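Enterobactin synthetase component F-related protein (Vibrio cholerae serotype O1, PDB 4OXI) probably activates glycine with ATP as glycyl-adenylate, in a lipopolysaccharide-modification pathway through which the bacterium resists antimicrobial peptides. Local coordinates at residues I148-Q153 with L169-L174; R157-L162 with Q184-H189; L418-Q423 with R445-S450. One frame throughout, in Å; residues are numbered along the deposited sequence.

Contact 1 of 3, residues I148-Q153 with L169-L174; sequences IMVDAQ and LHIYAL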
loop_
_atom_site.group_PDB
_atom_site.type_symbol
_atom_site.label_atom_id
_atom_site.label_comp_id
_atom_site.label_asym_id
_atom_site.label_seq_id
_atom_site.Cartn_x
_atom_site.Cartn_y
_atom_site.Cartn_z
ATOM N N ILE A 148 -3.216 19.598 -5.340
ATOM C CA ILE A 148 -2.986 18.967 -4.054
ATOM C C ILE A 148 -4.161 19.156 -3.107
ATOM O O ILE A 148 -4.605 20.297 -2.876
ATOM C CB ILE A 148 -1.736 19.533 -3.378
ATOM C CG1 ILE A 148 -0.568 19.574 -4.358
ATOM C CG2 ILE A 148 -1.339 18.668 -2.165
ATOM C CD1 ILE A 148 0.753 20.045 -3.685
ATOM N N MET A 149 -4.656 18.041 -2.565
ATOM C CA MET A 149 -5.685 18.081 -1.531
ATOM C C MET A 149 -5.037 18.152 -0.161
ATOM O O MET A 149 -4.190 17.313 0.183
ATOM C CB MET A 149 -6.548 16.819 -1.572
ATOM C CG MET A 149 -7.688 16.858 -0.579
ATOM S SD MET A 149 -9.081 17.742 -1.282
ATOM C CE MET A 149 -10.208 17.721 0.112
ATOM N N VAL A 150 -5.446 19.134 0.632
ATOM C CA VAL A 150 -4.841 19.346 1.939
ATOM C C VAL A 150 -5.928 19.372 2.998
ATOM O O VAL A 150 -7.118 19.249 2.676
ATOM C CB VAL A 150 -4.017 20.667 1.973
ATOM C CG1 VAL A 150 -3.028 20.698 0.823
ATOM C CG2 VAL A 150 -4.935 21.891 1.890
ATOM N N ASP A 151 -5.516 19.520 4.255
ATOM C CA ASP A 151 -6.435 19.775 5.373
ATOM C C ASP A 151 -5.702 20.631 6.395
ATOM O O ASP A 151 -4.517 20.916 6.211
ATOM C CB ASP A 151 -6.896 18.468 6.021
ATOM C CG ASP A 151 -5.728 17.628 6.560
ATOM O OD1 ASP A 151 -4.699 18.187 6.992
ATOM O OD2 ASP A 151 -5.835 16.383 6.559
ATOM N N ALA A 152 -6.376 20.998 7.480
ATOM C CA ALA A 152 -5.798 21.902 8.481
ATOM C C ALA A 152 -4.487 21.403 9.097
ATOM O O ALA A 152 -3.577 22.190 9.352
ATOM C CB ALA A 152 -6.819 22.195 9.571
ATOM N N GLN A 153 -4.376 20.098 9.318
ATOM C CA GLN A 153 -3.177 19.538 9.932
ATOM C C GLN A 153 -1.933 19.683 9.036
ATOM O O GLN A 153 -0.799 19.710 9.527
ATOM C CB GLN A 153 -3.432 18.071 10.334
ATOM C CG GLN A 153 -2.182 17.233 10.557
ATOM C CD GLN A 153 -2.490 15.797 11.002
ATOM O OE1 GLN A 153 -3.613 15.489 11.413
ATOM N NE2 GLN A 153 -1.487 14.917 10.923
ATOM N N LEU A 169 0.752 26.002 -8.157
ATOM C CA LEU A 169 0.073 24.804 -7.665
ATOM C C LEU A 169 -1.381 25.136 -7.378
ATOM O O LEU A 169 -1.711 26.273 -7.046
ATOM C CB LEU A 169 0.737 24.269 -6.397
ATOM C CG LEU A 169 2.146 23.711 -6.561
ATOM C CD1 LEU A 169 2.665 23.179 -5.232
ATOM C CD2 LEU A 169 2.160 22.625 -7.628
ATOM N N HIS A 170 -2.250 24.143 -7.527
ATOM C CA HIS A 170 -3.661 24.317 -7.219
ATOM C C HIS A 170 -4.036 23.500 -5.990
ATOM O O HIS A 170 -3.976 22.258 -5.996
ATOM C CB HIS A 170 -4.503 23.963 -8.437
ATOM C CG HIS A 170 -4.313 24.919 -9.573
ATOM N ND1 HIS A 170 -5.166 25.981 -9.803
ATOM C CD2 HIS A 170 -3.341 25.004 -10.516
ATOM C CE1 HIS A 170 -4.736 26.665 -10.849
ATOM N NE2 HIS A 170 -3.637 26.089 -11.303
ATOM N N ILE A 171 -4.386 24.223 -4.930
ATOM C CA ILE A 171 -4.572 23.655 -3.608
ATOM C C ILE A 171 -6.058 23.492 -3.328
ATOM O O ILE A 171 -6.825 24.448 -3.480
ATOM C CB ILE A 171 -3.985 24.592 -2.555
ATOM C CG1 ILE A 171 -2.556 24.978 -2.930
ATOM C CG2 ILE A 171 -4.042 23.961 -1.174
ATOM C CD1 ILE A 171 -1.613 23.801 -3.052
ATOM N N TYR A 172 -6.471 22.287 -2.923
ATOM C CA TYR A 172 -7.876 22.036 -2.658
ATOM C C TYR A 172 -8.090 21.719 -1.196
ATOM O O TYR A 172 -7.259 21.065 -0.574
ATOM C CB TYR A 172 -8.403 20.900 -3.537
ATOM C CG TYR A 172 -8.495 21.298 -4.985
ATOM C CD1 TYR A 172 -9.677 21.801 -5.513
ATOM C CD2 TYR A 172 -7.390 21.204 -5.823
ATOM C CE1 TYR A 172 -9.761 22.190 -6.841
ATOM C CE2 TYR A 172 -7.468 21.586 -7.147
ATOM C CZ TYR A 172 -8.652 22.081 -7.645
ATOM O OH TYR A 172 -8.723 22.456 -8.971
ATOM N N ALA A 173 -9.207 22.179 -0.644
ATOM C CA ALA A 173 -9.542 21.876 0.744
ATOM C C ALA A 173 -11.047 21.956 0.947
ATOM O O ALA A 173 -11.736 22.662 0.212
ATOM C CB ALA A 173 -8.820 22.835 1.681
ATOM N N LEU A 174 -11.560 21.219 1.931
ATOM C CA LEU A 174 -12.969 21.321 2.305
ATOM C C LEU A 174 -13.211 22.672 3.011
ATOM O O LEU A 174 -12.257 23.304 3.468
ATOM C CB LEU A 174 -13.357 20.134 3.192
ATOM C CG LEU A 174 -13.161 18.763 2.533
ATOM C CD1 LEU A 174 -13.293 17.648 3.559
ATOM C CD2 LEU A 174 -14.142 18.561 1.383
HETATM O O HOH W 1 -9.877 19.713 3.455
#

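Contact 2 of 3, residues R157-L162 with Q184-H189; sequences RLSSLL and QQYPQH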
loop_
_atom_site.group_PDB
_atom_site.type_symbol
_atom_site.label_atom_id
_atom_site.label_comp_id
_atom_site.label_asym_id
_atom_site.label_seq_id
_atom_site.Cartn_x
_atom_site.Cartn_y
_atom_site.Cartn_z
ATOM N N ARG A 157 3.223 22.035 6.536
ATOM C CA ARG A 157 4.036 21.388 5.501
ATOM C C ARG A 157 3.753 21.984 4.131
ATOM O O ARG A 157 4.653 22.113 3.290
ATOM C CB ARG A 157 3.766 19.884 5.441
ATOM C CG ARG A 157 4.353 19.087 6.585
ATOM C CD ARG A 157 3.838 17.672 6.513
ATOM N NE ARG A 157 4.485 16.910 5.447
ATOM C CZ ARG A 157 3.910 15.904 4.801
ATOM N NH1 ARG A 157 2.649 15.567 5.075
ATOM N NH2 ARG A 157 4.590 15.238 3.884
ATOM N N LEU A 158 2.490 22.322 3.891
ATOM C CA LEU A 158 2.112 22.934 2.623
ATOM C C LEU A 158 2.850 24.254 2.435
ATOM O O LEU A 158 3.408 24.519 1.367
ATOM C CB LEU A 158 0.605 23.178 2.569
ATOM C CG LEU A 158 0.194 23.967 1.330
ATOM C CD1 LEU A 158 0.497 23.149 0.072
ATOM C CD2 LEU A 158 -1.279 24.359 1.399
ATOM N N SER A 159 2.862 25.076 3.482
ATOM C CA SER A 159 3.552 26.368 3.409
ATOM C C SER A 159 5.021 26.254 2.982
ATOM O O SER A 159 5.468 27.026 2.132
ATOM C CB SER A 159 3.427 27.132 4.722
ATOM O OG SER A 159 4.159 28.336 4.644
ATOM N N SER A 160 5.765 25.290 3.533
ATOM C CA SER A 160 7.159 25.066 3.102
ATOM C C SER A 160 7.234 24.706 1.616
ATOM O O SER A 160 8.151 25.126 0.911
ATOM C CB SER A 160 7.821 23.951 3.915
ATOM O OG SER A 160 7.599 24.118 5.301
ATOM N N LEU A 161 6.268 23.921 1.141
ATOM C CA LEU A 161 6.229 23.550 -0.271
ATOM C C LEU A 161 5.960 24.770 -1.131
ATOM O O LEU A 161 6.612 24.978 -2.140
ATOM C CB LEU A 161 5.147 22.491 -0.539
ATOM C CG LEU A 161 5.026 22.048 -2.003
ATOM C CD1 LEU A 161 6.331 21.422 -2.437
ATOM C CD2 LEU A 161 3.862 21.066 -2.221
ATOM N N LEU A 162 4.970 25.562 -0.741
ATOM C CA LEU A 162 4.558 26.698 -1.562
ATOM C C LEU A 162 5.681 27.717 -1.648
ATOM O O LEU A 162 5.854 28.389 -2.661
ATOM C CB LEU A 162 3.299 27.347 -0.989
ATOM C CG LEU A 162 2.057 26.455 -1.046
ATOM C CD1 LEU A 162 0.849 27.191 -0.528
ATOM C CD2 LEU A 162 1.825 25.980 -2.469
ATOM N N GLN A 184 -3.393 34.759 0.719
ATOM C CA GLN A 184 -2.850 36.113 0.660
ATOM C C GLN A 184 -1.341 36.058 0.585
ATOM O O GLN A 184 -0.709 36.836 -0.126
ATOM C CB GLN A 184 -3.256 36.906 1.909
ATOM C CG GLN A 184 -4.751 37.171 2.043
ATOM C CD GLN A 184 -5.310 37.970 0.883
ATOM O OE1 GLN A 184 -4.585 38.712 0.217
ATOM N NE2 GLN A 184 -6.604 37.821 0.631
ATOM N N GLN A 185 -0.761 35.129 1.328
ATOM C CA GLN A 185 0.681 35.010 1.350
ATOM C C GLN A 185 1.259 34.445 0.049
ATOM O O GLN A 185 2.375 34.803 -0.339
ATOM C CB GLN A 185 1.127 34.177 2.555
ATOM C CG GLN A 185 2.636 33.991 2.644
ATOM C CD GLN A 185 3.041 33.112 3.815
ATOM O OE1 GLN A 185 2.188 32.623 4.567
ATOM N NE2 GLN A 185 4.345 32.905 3.977
ATOM N N TYR A 186 0.521 33.569 -0.633
ATOM C CA TYR A 186 1.061 32.942 -1.852
ATOM C C TYR A 186 0.203 33.158 -3.105
ATOM O O TYR A 186 -0.439 32.224 -3.591
ATOM C CB TYR A 186 1.291 31.443 -1.633
ATOM C CG TYR A 186 2.287 31.134 -0.534
ATOM C CD1 TYR A 186 3.641 31.339 -0.724
ATOM C CD2 TYR A 186 1.866 30.628 0.687
ATOM C CE1 TYR A 186 4.554 31.063 0.273
ATOM C CE2 TYR A 186 2.769 30.349 1.690
ATOM C CZ TYR A 186 4.112 30.570 1.474
ATOM O OH TYR A 186 5.018 30.301 2.470
ATOM N N PRO A 187 0.217 34.383 -3.656
ATOM C CA PRO A 187 -0.631 34.630 -4.826
ATOM C C PRO A 187 -0.068 33.939 -6.057
ATOM O O PRO A 187 -0.760 33.839 -7.064
ATOM C CB PRO A 187 -0.565 36.156 -4.991
ATOM C CG PRO A 187 0.776 36.525 -4.440
ATOM C CD PRO A 187 1.024 35.563 -3.293
ATOM N N GLN A 188 1.174 33.469 -5.978
ATOM C CA GLN A 188 1.759 32.727 -7.088
ATOM C C GLN A 188 1.182 31.306 -7.164
ATOM O O GLN A 188 1.460 30.559 -8.112
ATOM C CB GLN A 188 3.289 32.704 -7.002
ATOM C CG GLN A 188 3.875 31.871 -5.862
ATOM C CD GLN A 188 3.986 32.658 -4.549
ATOM O OE1 GLN A 188 3.115 33.466 -4.222
ATOM N NE2 GLN A 188 5.057 32.413 -3.797
ATOM N N HIS A 189 0.374 30.947 -6.168
ATOM C CA HIS A 189 -0.349 29.688 -6.193
ATOM C C HIS A 189 -1.833 29.995 -6.102
ATOM O O HIS A 189 -2.208 31.134 -5.792
ATOM C CB HIS A 189 0.101 28.782 -5.044
ATOM C CG HIS A 189 1.558 28.440 -5.088
ATOM N ND1 HIS A 189 2.119 27.703 -6.112
ATOM C CD2 HIS A 189 2.573 28.744 -4.241
ATOM C CE1 HIS A 189 3.416 27.571 -5.895
ATOM N NE2 HIS A 189 3.717 28.194 -4.769
HETATM O O HOH W 2 6.767 30.115 -4.681
#

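Contact 3 of 3, residues L418-Q423 with R445-S450; sequences LLSGKQ and RLWYRS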
loop_
_atom_site.group_PDB
_atom_site.type_symbol
_atom_site.label_atom_id
_atom_site.label_comp_id
_atom_site.label_asym_id
_atom_site.label_seq_id
_atom_site.Cartn_x
_atom_site.Cartn_y
_atom_site.Cartn_z
ATOM N N LEU A 418 6.720 -15.740 -11.076
ATOM C CA LEU A 418 6.432 -14.772 -12.120
ATOM C C LEU A 418 4.941 -14.476 -12.095
ATOM O O LEU A 418 4.131 -15.376 -11.878
ATOM C CB LEU A 418 6.806 -15.325 -13.495
ATOM C CG LEU A 418 8.251 -15.753 -13.731
ATOM C CD1 LEU A 418 8.433 -16.221 -15.163
ATOM C CD2 LEU A 418 9.184 -14.607 -13.436
ATOM N N LEU A 419 4.578 -13.215 -12.318
ATOM C CA LEU A 419 3.180 -12.812 -12.239
ATOM C C LEU A 419 2.702 -12.300 -13.592
ATOM O O LEU A 419 3.473 -11.707 -14.357
ATOM C CB LEU A 419 3.008 -11.720 -11.173
ATOM C CG LEU A 419 3.636 -12.050 -9.819
ATOM C CD1 LEU A 419 3.566 -10.847 -8.908
ATOM C CD2 LEU A 419 2.935 -13.237 -9.174
ATOM N N SER A 420 1.429 -12.521 -13.887
ATOM C CA SER A 420 0.830 -11.957 -15.087
ATOM C C SER A 420 -0.665 -11.809 -14.870
ATOM O O SER A 420 -1.187 -12.193 -13.825
ATOM C CB SER A 420 1.072 -12.874 -16.281
ATOM O OG SER A 420 0.423 -14.116 -16.069
ATOM N N GLY A 421 -1.364 -11.254 -15.853
ATOM C CA GLY A 421 -2.808 -11.197 -15.756
ATOM C C GLY A 421 -3.320 -9.778 -15.651
ATOM O O GLY A 421 -2.566 -8.809 -15.832
ATOM N N LYS A 422 -4.609 -9.664 -15.341
ATOM C CA LYS A 422 -5.300 -8.379 -15.320
ATOM C C LYS A 422 -4.877 -7.433 -14.190
ATOM O O LYS A 422 -5.113 -6.231 -14.286
ATOM C CB LYS A 422 -6.821 -8.595 -15.292
ATOM C CG LYS A 422 -7.437 -8.873 -16.670
ATOM C CD LYS A 422 -8.824 -9.504 -16.555
ATOM C CE LYS A 422 -8.724 -10.941 -16.057
ATOM N NZ LYS A 422 -9.983 -11.431 -15.413
ATOM N N GLN A 423 -4.237 -7.953 -13.142
ATOM C CA GLN A 423 -3.775 -7.089 -12.043
ATOM C C GLN A 423 -2.369 -6.532 -12.250
ATOM O O GLN A 423 -1.927 -5.666 -11.506
ATOM C CB GLN A 423 -3.832 -7.832 -10.701
ATOM C CG GLN A 423 -5.242 -8.036 -10.187
ATOM C CD GLN A 423 -5.274 -8.919 -8.984
ATOM O OE1 GLN A 423 -6.135 -9.782 -8.869
ATOM N NE2 GLN A 423 -4.337 -8.711 -8.062
ATOM N N ARG A 445 1.828 -13.229 -23.588
ATOM C CA ARG A 445 1.507 -12.429 -22.399
ATOM C C ARG A 445 2.696 -11.783 -21.687
ATOM O O ARG A 445 3.848 -12.232 -21.792
ATOM C CB ARG A 445 0.614 -13.195 -21.410
ATOM C CG ARG A 445 1.230 -14.436 -20.811
ATOM C CD ARG A 445 0.154 -15.351 -20.228
ATOM N NE ARG A 445 -0.365 -14.890 -18.940
ATOM C CZ ARG A 445 -1.659 -14.715 -18.671
ATOM N NH1 ARG A 445 -2.569 -14.956 -19.599
ATOM N NH2 ARG A 445 -2.046 -14.294 -17.474
ATOM N N LEU A 446 2.396 -10.698 -20.984
ATOM C CA LEU A 446 3.404 -9.965 -20.242
ATOM C C LEU A 446 3.586 -10.632 -18.888
ATOM O O LEU A 446 2.604 -10.861 -18.175
ATOM C CB LEU A 446 2.980 -8.505 -20.066
ATOM C CG LEU A 446 3.950 -7.630 -19.262
ATOM C CD1 LEU A 446 5.246 -7.455 -20.031
ATOM C CD2 LEU A 446 3.329 -6.272 -18.915
ATOM N N TRP A 447 4.832 -10.960 -18.548
ATOM C CA TRP A 447 5.156 -11.517 -17.237
ATOM C C TRP A 447 5.972 -10.538 -16.401
ATOM O O TRP A 447 6.687 -9.698 -16.945
ATOM C CB TRP A 447 5.938 -12.824 -17.387
ATOM C CG TRP A 447 5.108 -13.948 -17.881
ATOM C CD1 TRP A 447 5.007 -14.391 -19.169
ATOM C CD2 TRP A 447 4.245 -14.784 -17.099
ATOM N NE1 TRP A 447 4.139 -15.455 -19.233
ATOM C CE2 TRP A 447 3.653 -15.713 -17.978
ATOM C CE3 TRP A 447 3.913 -14.833 -15.742
ATOM C CZ2 TRP A 447 2.746 -16.681 -17.542
ATOM C CZ3 TRP A 447 3.013 -15.796 -15.308
ATOM C CH2 TRP A 447 2.443 -16.710 -16.204
ATOM N N TYR A 448 5.878 -10.659 -15.078
ATOM C CA TYR A 448 6.663 -9.830 -14.162
ATOM C C TYR A 448 7.501 -10.690 -13.227
ATOM O O TYR A 448 6.987 -11.625 -12.603
ATOM C CB TYR A 448 5.741 -8.906 -13.348
ATOM C CG TYR A 448 6.394 -8.196 -12.168
ATOM C CD1 TYR A 448 7.246 -7.109 -12.356
ATOM C CD2 TYR A 448 6.128 -8.599 -10.868
ATOM C CE1 TYR A 448 7.826 -6.465 -11.276
ATOM C CE2 TYR A 448 6.699 -7.973 -9.797
ATOM C CZ TYR A 448 7.543 -6.908 -10.002
ATOM O OH TYR A 448 8.098 -6.295 -8.911
ATOM N N ARG A 449 8.789 -10.367 -13.129
ATOM C CA ARG A 449 9.695 -11.066 -12.224
ATOM C C ARG A 449 9.556 -10.519 -10.821
ATOM O O ARG A 449 10.037 -9.425 -10.529
ATOM C CB ARG A 449 11.150 -10.887 -12.665
ATOM C CG ARG A 449 11.425 -11.220 -14.129
ATOM C CD ARG A 449 12.880 -10.924 -14.461
ATOM N NE ARG A 449 13.123 -10.951 -15.896
ATOM C CZ ARG A 449 13.383 -12.060 -16.575
ATOM N NH1 ARG A 449 13.426 -13.223 -15.931
ATOM N NH2 ARG A 449 13.592 -12.008 -17.888
ATOM N N SER A 450 8.930 -11.290 -9.943
ATOM C CA SER A 450 8.605 -10.809 -8.608
ATOM C C SER A 450 9.848 -10.652 -7.752
ATOM O O SER A 450 9.915 -9.775 -6.878
ATOM C CB SER A 450 7.629 -11.771 -7.922
ATOM O OG SER A 450 8.290 -12.973 -7.571
HETATM O O HOH W 3 0.065 -10.236 -18.174
#

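Contact 1 of 3, residues I148-Q153 with L169-L174
Ile148 and Met149 pair in parallel register with Ile171 and Tyr172, and the backbone of Tyr172 straddles the neighbouring strand. Its N donates to Ile148 O at 2.7 Å, while its O receives Val150 N at 2.9 Å. One step earlier, Ile148 N donates to His170 O (2.8 Å). Beyond Val150 the strands part, and a water takes over, donating to Val150 O and accepting from Leu174 N.

Val150 fills the place where pairing ends. Its CB stands 4.1 Å from Tyr172 O. Both branches meet Ile171 CG2: CG1, beside its own backbone N, at 4.0 Å and CG2, the closer, at 3.8 Å. With chi1 at -53°, CG2 lies between backbone N and carbonyl carbon, which carries it over the partner strand to Tyr172 O (3.5 Å) and on to Ala173 CB (4.0 Å). Two methyl groups let one short side chain touch both Ile171 CG2 and Ala173 CB.

Ile148 and Ile171 face helix 155-164, the connection of this right-handed beta-alpha-beta unit. On the opposite face, Met149 bends so that SD lies against Tyr172 CB and CE reaches Leu174 CG, beneath helix 108-119, while the Tyr172 ring stacks on His192 and meets Trp92 edge-to-face. Polar backbone bonds run within the sheet and the side-chain contacts across the pair are apolar, which implies a strand pair held by the main chain and buried by its side chains.

Contact 2 of 3, residues R157-L162 with Q184-H189
Leu162 meets two aromatic rings, Tyr186 and His189, and this is where the contact is tight. Its CB sits 3.8 Å from the centroid of the Tyr186 ring, only 5° off the normal. Chi1 (-66°) turns CG toward the rings, and the branch there sends CD1 to Tyr186 near its CD2 and CD2 to His189, 3.6 Å from the imidazole centroid, over the face but toward the rim. Gln185 CG backs the far face of Tyr186 and Gln188 CG that of His189.

Helix 155-164 supplies the helix of the beta-alpha-beta crossover from strand 147-149 to strand 170-173, in a five-stranded parallel sheet of order 2-1-3-4-5, as in flavodoxin-like folds; helix 180-185 belongs to the next, which leads through a type I turn from Tyr186 to His189 into strand 190-193. The turn, closed by His189 N to Tyr186 O at 3.0 Å, brings both rings onto the last turn of helix 155-164. There His189 NE2 donates to Leu162 O at 3.0 Å, lying in the carbonyl plane on a lone pair. Its ND1 accepts from Leu169 N, so histidine, with a donor and an acceptor on one ring, joins the helix to the residue that leads into strand 170-173 and is probably neutral.

Toward solvent the fit slackens. Leu162 O also receives a water at 2.8 Å, which accepts in turn from Gln188 NE2 at 3.0 Å. At the other margin, partly exposed Ser159 reaches the phenol edge-on, its OG hydrogen-bonded to Tyr186 OH at 3.1 Å.

Contact 3 of 3, residues L418-Q423 with R445-S450
The indole of Trp447 carries Ser420 on one face, with the guanidinium end of Arg445 arriving on that same side. Ser420 CB lies 3.7 Å from the centroid of the six-membered ring in a CH-pi contact, and OG and Arg445 NE sit toward the rim. At the indole edge lies the main chain, Leu418 O and Leu419 N, while Leu418 CB touches CE3. The Tyr448 ring is met differently: Leu419 CD1 approaches its edge in the ring plane, the two side chains running alongside each other.

Arg445 meets Ser420 OG edge-on, NE and NH2 both donating, at 3.1 and 2.8 Å, with the oxygen only 2° out of the guanidinium plane. A bend at chi3 turns the guanidinium across to Ser420, beside the indole face. Ser420 OG also bonds Cys393 O, so this small hydroxyl accepts twice and gives its own proton to a carbonyl, as suits serine. At phi 114° and psi -170° a CB on Gly421 would press against Ser420 O, so glycine suits the place, and its N meets a water shared with Leu446 O.

Leu419 and Tyr448 form the hydrogen-bonded antiparallel pair, through Leu419 N to Tyr448 O (2.9 Å) and Tyr448 N to Leu419 O (2.7 Å); Leu418-Arg449 is the non-hydrogen-bonded pair. The side chain of Ser450, whose OG bonds Leu417 O, lies about 5 Å from the bound glycyl-adenylate. Strand 416-419 also pairs with 394-397 and strand 445-457 with 439-442 and 460-466, all in one antiparallel sheet, while helix 236-249 packs against Lys422 and Gln423.

Contacts 1 and 2 belong to one structural unit, their centres about 11 Å apart. They interlock along the chain: strand 147-149, helix 155-164, strand 170-173 and helix 180-185 alternate between them, which ties sheet and helices into one continuous region of the fold. Leu161 packs on Ile148 and Leu169 where they touch. Contact 3 comes later in sequence, in a separate antiparallel sheet, with its centre about 37 Å from that of contact 1, on the opposite side of the chain's centre, and about 42 Å from that of contact 2. Contacts 1 and 2 thus join strands and helices of one parallel sheet layer, whereas the strand of contact 3 runs toward the bound ligand.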